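PDB 3M1H: Lys-gingipain W83 from Porphyromonas gingivalis, which cleaves peptide bonds after lysine as a secreted cysteine protease, may act as a virulence factor, and carries haemagglutinin/adhesin domains, one of which, K3, is the piece described here. Local coordinates for residues Tyr55-Gly60 with Glu130-Thr135; Cys49-Ser54 with Trp167-Asp172. One frame throughout, in Å; residues are numbered along the deposited sequence. Where two conformers were deposited one is given.

Contact 1 (Tyr55-Gly60 with Glu130-Thr135). Unlike the reference sequence in segment 55-60: Y55 (reference His).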
loop_
_atom_site.group_PDB
_atom_site.type_symbol
_atom_site.label_atom_id
_atom_site.label_comp_id
_atom_site.label_asym_id
_atom_site.label_seq_id
_atom_site.Cartn_x
_atom_site.Cartn_y
_atom_site.Cartn_z
ATOM N N TYR A 55 2.151 9.194 -9.737
ATOM C CA TYR A 55 2.747 9.636 -11.008
ATOM C C TYR A 55 3.189 8.431 -11.782
ATOM O O TYR A 55 3.861 7.576 -11.209
ATOM C CB TYR A 55 3.946 10.568 -10.761
ATOM C CG TYR A 55 4.554 11.194 -11.999
ATOM C CD1 TYR A 55 4.213 12.500 -12.357
ATOM C CD2 TYR A 55 5.459 10.498 -12.800
ATOM C CE1 TYR A 55 4.766 13.092 -13.481
ATOM C CE2 TYR A 55 6.033 11.086 -13.945
ATOM C CZ TYR A 55 5.656 12.393 -14.279
ATOM O OH TYR A 55 6.229 12.975 -15.406
ATOM N N ILE A 56 2.830 8.357 -13.071
ATOM C CA ILE A 56 3.181 7.238 -13.925
ATOM C C ILE A 56 4.036 7.739 -15.081
ATOM O O ILE A 56 3.621 8.681 -15.784
ATOM C CB ILE A 56 1.915 6.514 -14.486
ATOM C CG1 ILE A 56 1.072 6.002 -13.329
ATOM C CG2 ILE A 56 2.300 5.363 -15.362
ATOM C CD1 ILE A 56 -0.253 5.351 -13.693
ATOM N N ASN A 57 5.210 7.158 -15.261
ATOM C CA ASN A 57 6.088 7.551 -16.380
ATOM C C ASN A 57 5.349 7.384 -17.710
ATOM O O ASN A 57 4.568 6.460 -17.882
ATOM C CB ASN A 57 7.403 6.777 -16.381
ATOM C CG ASN A 57 8.395 7.289 -15.328
ATOM O OD1 ASN A 57 8.300 8.409 -14.838
ATOM N ND2 ASN A 57 9.349 6.441 -14.995
ATOM N N PHE A 58 5.604 8.330 -18.618
ATOM C CA PHE A 58 4.987 8.410 -19.957
ATOM C C PHE A 58 3.495 8.756 -19.904
ATOM O O PHE A 58 2.830 8.682 -20.944
ATOM C CB PHE A 58 5.207 7.137 -20.787
ATOM C CG PHE A 58 6.665 6.869 -21.155
ATOM C CD1 PHE A 58 7.206 7.330 -22.361
ATOM C CD2 PHE A 58 7.473 6.115 -20.324
ATOM C CE1 PHE A 58 8.529 7.058 -22.702
ATOM C CE2 PHE A 58 8.808 5.825 -20.656
ATOM C CZ PHE A 58 9.339 6.292 -21.845
ATOM N N GLU A 59 2.972 9.121 -18.729
ATOM C CA GLU A 59 1.567 9.519 -18.564
ATOM C C GLU A 59 1.427 10.818 -17.814
ATOM O O GLU A 59 0.848 11.769 -18.343
ATOM C CB GLU A 59 0.741 8.422 -17.892
ATOM C CG GLU A 59 0.767 7.134 -18.690
ATOM C CD GLU A 59 -0.139 6.046 -18.134
ATOM O OE1 GLU A 59 -1.123 6.411 -17.441
ATOM O OE2 GLU A 59 0.143 4.839 -18.403
ATOM N N GLY A 60 1.951 10.870 -16.588
ATOM C CA GLY A 60 1.943 12.075 -15.792
ATOM C C GLY A 60 1.338 11.843 -14.432
ATOM O O GLY A 60 1.154 10.685 -14.043
ATOM N N GLU A 130 11.703 16.319 -12.867
ATOM C CA GLU A 130 11.973 15.423 -13.994
ATOM C C GLU A 130 10.721 14.783 -14.544
ATOM O O GLU A 130 9.844 14.372 -13.776
ATOM C CB GLU A 130 12.898 14.300 -13.551
ATOM C CG GLU A 130 14.196 14.743 -12.931
ATOM C CD GLU A 130 14.835 13.666 -12.080
ATOM O OE1 GLU A 130 14.124 12.990 -11.313
ATOM O OE2 GLU A 130 16.068 13.508 -12.173
ATOM N N ALA A 131 10.655 14.663 -15.866
ATOM C CA ALA A 131 9.544 13.971 -16.522
ATOM C C ALA A 131 9.554 12.479 -16.216
ATOM O O ALA A 131 8.476 11.923 -15.971
ATOM C CB ALA A 131 9.528 14.193 -18.052
ATOM N N ILE A 132 10.735 11.858 -16.263
ATOM C CA ILE A 132 10.918 10.410 -16.032
ATOM C C ILE A 132 11.526 10.236 -14.645
ATOM O O ILE A 132 12.633 10.711 -14.363
ATOM C CB ILE A 132 11.840 9.768 -17.082
ATOM C CG1 ILE A 132 11.195 9.827 -18.470
ATOM C CG2 ILE A 132 12.235 8.309 -16.708
ATOM C CD1 ILE A 132 10.254 8.621 -18.755
ATOM N N ARG A 133 10.773 9.571 -13.783
ATOM C CA ARG A 133 11.134 9.382 -12.405
ATOM C C ARG A 133 11.470 7.918 -12.142
ATOM O O ARG A 133 11.445 7.084 -13.042
ATOM C CB ARG A 133 10.016 9.887 -11.520
ATOM C CG ARG A 133 9.713 11.332 -11.829
ATOM C CD ARG A 133 8.572 11.857 -11.041
ATOM N NE ARG A 133 8.249 13.212 -11.515
ATOM C CZ ARG A 133 7.286 13.990 -11.046
ATOM N NH1 ARG A 133 6.487 13.634 -10.043
ATOM N NH2 ARG A 133 7.125 15.188 -11.593
ATOM N N GLY A 134 11.862 7.628 -10.914
ATOM C CA GLY A 134 12.284 6.268 -10.578
ATOM C C GLY A 134 13.616 5.844 -11.179
ATOM O O GLY A 134 13.904 4.659 -11.268
ATOM N N THR A 135 14.455 6.808 -11.546
ATOM C CA THR A 135 15.712 6.538 -12.253
ATOM C C THR A 135 16.915 6.368 -11.332
ATOM O O THR A 135 18.015 6.091 -11.813
ATOM C CB THR A 135 16.085 7.669 -13.242
ATOM O OG1 THR A 135 16.286 8.893 -12.521
ATOM C CG2 THR A 135 14.987 7.853 -14.299
HETATM O O HOH W 1 6.923 10.916 -18.041
#

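Contact 2 (Cys49-Ser54 with Trp167-Asp172). With CA (calcium ion), chain F.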
loop_
_atom_site.group_PDB
_atom_site.type_symbol
_atom_site.label_atom_id
_atom_site.label_comp_id
_atom_site.label_asym_id
_atom_site.label_seq_id
_atom_site.Cartn_x
_atom_site.Cartn_y
_atom_site.Cartn_z
ATOM N N CYS A 49 6.684 -6.646 -4.899
ATOM C CA CYS A 49 5.885 -5.896 -3.956
ATOM C C CYS A 49 4.686 -5.292 -4.689
ATOM O O CYS A 49 4.596 -5.373 -5.930
ATOM C CB CYS A 49 6.735 -4.812 -3.284
ATOM S SG CYS A 49 7.369 -3.540 -4.414
ATOM N N VAL A 50 3.745 -4.710 -3.929
ATOM C CA VAL A 50 2.534 -4.165 -4.499
ATOM C C VAL A 50 2.615 -2.666 -4.352
ATOM O O VAL A 50 3.109 -2.189 -3.325
ATOM C CB VAL A 50 1.274 -4.786 -3.869
ATOM C CG1 VAL A 50 1.155 -4.445 -2.366
ATOM C CG2 VAL A 50 0.022 -4.397 -4.667
ATOM N N SER A 51 2.164 -1.951 -5.401
ATOM C CA SER A 51 2.496 -0.523 -5.545
ATOM C C SER A 51 1.310 0.267 -6.058
ATOM O O SER A 51 0.481 -0.254 -6.809
ATOM C CB SER A 51 3.666 -0.377 -6.520
ATOM O OG SER A 51 4.733 -1.270 -6.159
ATOM N N SER A 52 1.258 1.545 -5.673
ATOM C CA SER A 52 0.220 2.461 -6.159
ATOM C C SER A 52 0.858 3.804 -6.548
ATOM O O SER A 52 1.750 4.265 -5.881
ATOM C CB SER A 52 -0.868 2.607 -5.130
ATOM O OG SER A 52 -1.881 3.589 -5.470
ATOM N N ALA A 53 0.369 4.386 -7.647
ATOM C CA ALA A 53 0.998 5.567 -8.255
ATOM C C ALA A 53 0.317 6.876 -7.948
ATOM O O ALA A 53 -0.899 7.001 -8.053
ATOM C CB ALA A 53 1.061 5.408 -9.789
ATOM N N SER A 54 1.141 7.869 -7.625
ATOM C CA SER A 54 0.747 9.292 -7.722
ATOM C C SER A 54 1.324 9.918 -8.991
ATOM O O SER A 54 0.977 11.076 -9.298
ATOM C CB SER A 54 1.179 10.065 -6.491
ATOM O OG SER A 54 2.568 10.235 -6.415
ATOM N N TRP A 167 5.620 6.351 -6.855
ATOM C CA TRP A 167 4.802 5.224 -6.374
ATOM C C TRP A 167 5.131 4.951 -4.915
ATOM O O TRP A 167 6.258 5.252 -4.475
ATOM C CB TRP A 167 5.074 3.943 -7.162
ATOM C CG TRP A 167 4.744 3.942 -8.625
ATOM C CD1 TRP A 167 5.389 4.574 -9.643
ATOM C CD2 TRP A 167 3.694 3.194 -9.218
ATOM N NE1 TRP A 167 4.801 4.263 -10.866
ATOM C CE2 TRP A 167 3.731 3.434 -10.611
ATOM C CE3 TRP A 167 2.690 2.362 -8.694
ATOM C CZ2 TRP A 167 2.826 2.840 -11.478
ATOM C CZ3 TRP A 167 1.797 1.768 -9.563
ATOM C CH2 TRP A 167 1.867 2.031 -10.940
ATOM N N ILE A 168 4.131 4.441 -4.189
ATOM C CA ILE A 168 4.280 3.851 -2.855
ATOM C C ILE A 168 4.281 2.319 -3.012
ATOM O O ILE A 168 3.510 1.770 -3.807
ATOM C CB ILE A 168 3.241 4.364 -1.869
ATOM C CG1 ILE A 168 3.524 3.791 -0.471
ATOM C CG2 ILE A 168 1.815 4.062 -2.285
ATOM C CD1 ILE A 168 2.740 4.562 0.627
ATOM N N ASN A 169 5.147 1.660 -2.251
ATOM C CA ASN A 169 5.267 0.201 -2.253
ATOM C C ASN A 169 4.960 -0.387 -0.883
ATOM O O ASN A 169 5.305 0.198 0.146
ATOM C CB ASN A 169 6.676 -0.216 -2.595
ATOM C CG ASN A 169 7.154 0.237 -3.935
ATOM O OD1 ASN A 169 6.413 0.245 -4.896
ATOM N ND2 ASN A 169 8.430 0.562 -4.018
ATOM N N LEU A 170 4.334 -1.570 -0.883
ATOM C CA LEU A 170 3.995 -2.313 0.310
ATOM C C LEU A 170 4.484 -3.757 0.132
ATOM O O LEU A 170 4.419 -4.288 -0.989
ATOM C CB LEU A 170 2.478 -2.270 0.466
ATOM C CG LEU A 170 1.803 -3.119 1.529
ATOM C CD1 LEU A 170 2.153 -2.650 2.941
ATOM C CD2 LEU A 170 0.276 -3.125 1.293
ATOM N N ASP A 171 4.943 -4.370 1.212
ATOM C CA ASP A 171 5.357 -5.792 1.143
ATOM C C ASP A 171 5.261 -6.398 2.535
ATOM O O ASP A 171 5.174 -5.711 3.559
ATOM C CB ASP A 171 6.761 -5.884 0.547
ATOM C CG ASP A 171 7.088 -7.264 -0.129
ATOM O OD1 ASP A 171 6.240 -8.150 -0.097
ATOM O OD2 ASP A 171 8.203 -7.355 -0.727
ATOM N N ASP A 172 5.282 -7.736 2.571
ATOM C CA ASP A 172 5.446 -8.491 3.816
ATOM C C ASP A 172 4.418 -8.076 4.897
ATOM O O ASP A 172 4.765 -7.662 6.003
ATOM C CB ASP A 172 6.894 -8.410 4.284
ATOM C CG ASP A 172 7.850 -9.203 3.405
ATOM O OD1 ASP A 172 7.409 -10.202 2.788
ATOM O OD2 ASP A 172 9.043 -8.870 3.372
HETATM CA CA CA F . 7.667 -9.563 -1.597
HETATM O O HOH W 2 8.419 -10.696 0.351
#

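Contact 1 (Tyr55-Gly60 with Glu130-Thr135)
One side-chain amide, that of N57, pairs with both the N-H and the C=O of R133. OD1 of N57 takes the N-H of R133 at 2.9 Å, and the bond is almost straight, with an angle of 176° at the hydrogen. ND2 of N57 gives to R133 O, also at 2.9 Å. That oxygen lies in the amide plane of N57, but the amide nitrogen sits above the carbonyl plane of R133. Both polar ends of the amide are thus used, which fixes its rotation.

The side chain of R133 turns to the ring of Y55. Its guanidinium lies flat on one face, with the planes 9° apart and the centres 3.7 Å apart. This is a cation-pi stack, and CD of R133 adds a CH-pi contact on the same face. The opposite face of the ring meets CA of G60. NE of R133 donates to E130 O at 3.0 Å, in the plane of the guanidinium, and so helps hold the group flat. NH1 also makes a salt bridge to D164 and a hydrogen bond to the carbonyl of F165.

The Y55 side chain leaves the strand with CG opposite the backbone N (chi1 -174°), which carries the ring to the 130-135 loop. Its OH donates to A131 O at 2.5 Å, in the carbonyl plane and on a lone pair. A water also donates to A131 O and accepts from F58 N. At the outer end, CD1 of I132 sits over the F58 ring, 3.7 Å from CE2. Y55 differs from the reference sequence, which has histidine here.

E59 and G60 both face I56, and their N-H groups share its carbonyl oxygen: a classic beta bulge in the small hairpin 55-61, docked on a surface loop of the adhesin domain.

Contact 2 (Cys49-Ser54 with Trp167-Asp172)
W167 lays its indole across A53. CB of A53 stands 3.3 Å from the centroid of the six-membered ring and only 7° off its normal, a close CH-pi contact. CG of W167 is anti to its carbonyl carbon (chi1 -63°), which swings the indole over the neighbouring strand.

S51 and N169 face each other on the same side of the sheet as this pair. They form a non-hydrogen-bonded pair of the antiparallel strands, and their side chains make the link that the backbones do not. OG of S51 donates to OD1 of N169 at 2.6 Å, with the hydroxyl tilted 28° from the carbonyl plane. ND2 of N169 goes on to Q88, so both ends of this buried amide are bonded. SG of C49 packs beside the same amide, 3.8 Å from CG of N169.

V50 and L170 lie side by side on the other side of the sheet, pointing the same way, with CG1 of V50 3.8 Å from CB of L170. They face L68 of strand 65-69. S52 and I168 share this side, and OG of S52 hydrogen-bonds to H159 and to N66, a ligand of the other calcium. Each of the pairs V50-L170 and S52-I168 is closed by two backbone bonds.

Both carboxylate oxygens of D171 bind calcium, OD1 at 2.5 Å and OD2 at 2.4 Å. With one water and four atoms from D9, E11, S46 and I48, they make seven ligands. The chemistry implies a buried strand pair whose polar side chains are bonded within the core; just beyond the paired residues, a bidentate aspartate joins strand 167-177 to the metal site.

In the fold
Contact 2 lies near the centre of the chain, about 5 Å from it, and contact 1 near the surface, about 19 Å out. The centres of the two contacts are about 15 Å apart. Strand 55-56 follows strand 50-53 after S54, and 130-135 precedes 167-172; contact 1 is therefore nested inside the loop that contact 2 closes. They also touch: the carbonyl oxygen of Y55 and the side chain of I56 pack against the indole of W167. Contact 2 belongs to the antiparallel sheet that also holds strands 4-8, 79-87 and 142-148. The paired strands of this jelly-roll core thus lead into the hairpin that holds the surface loop between strands 116-119 and 142-148.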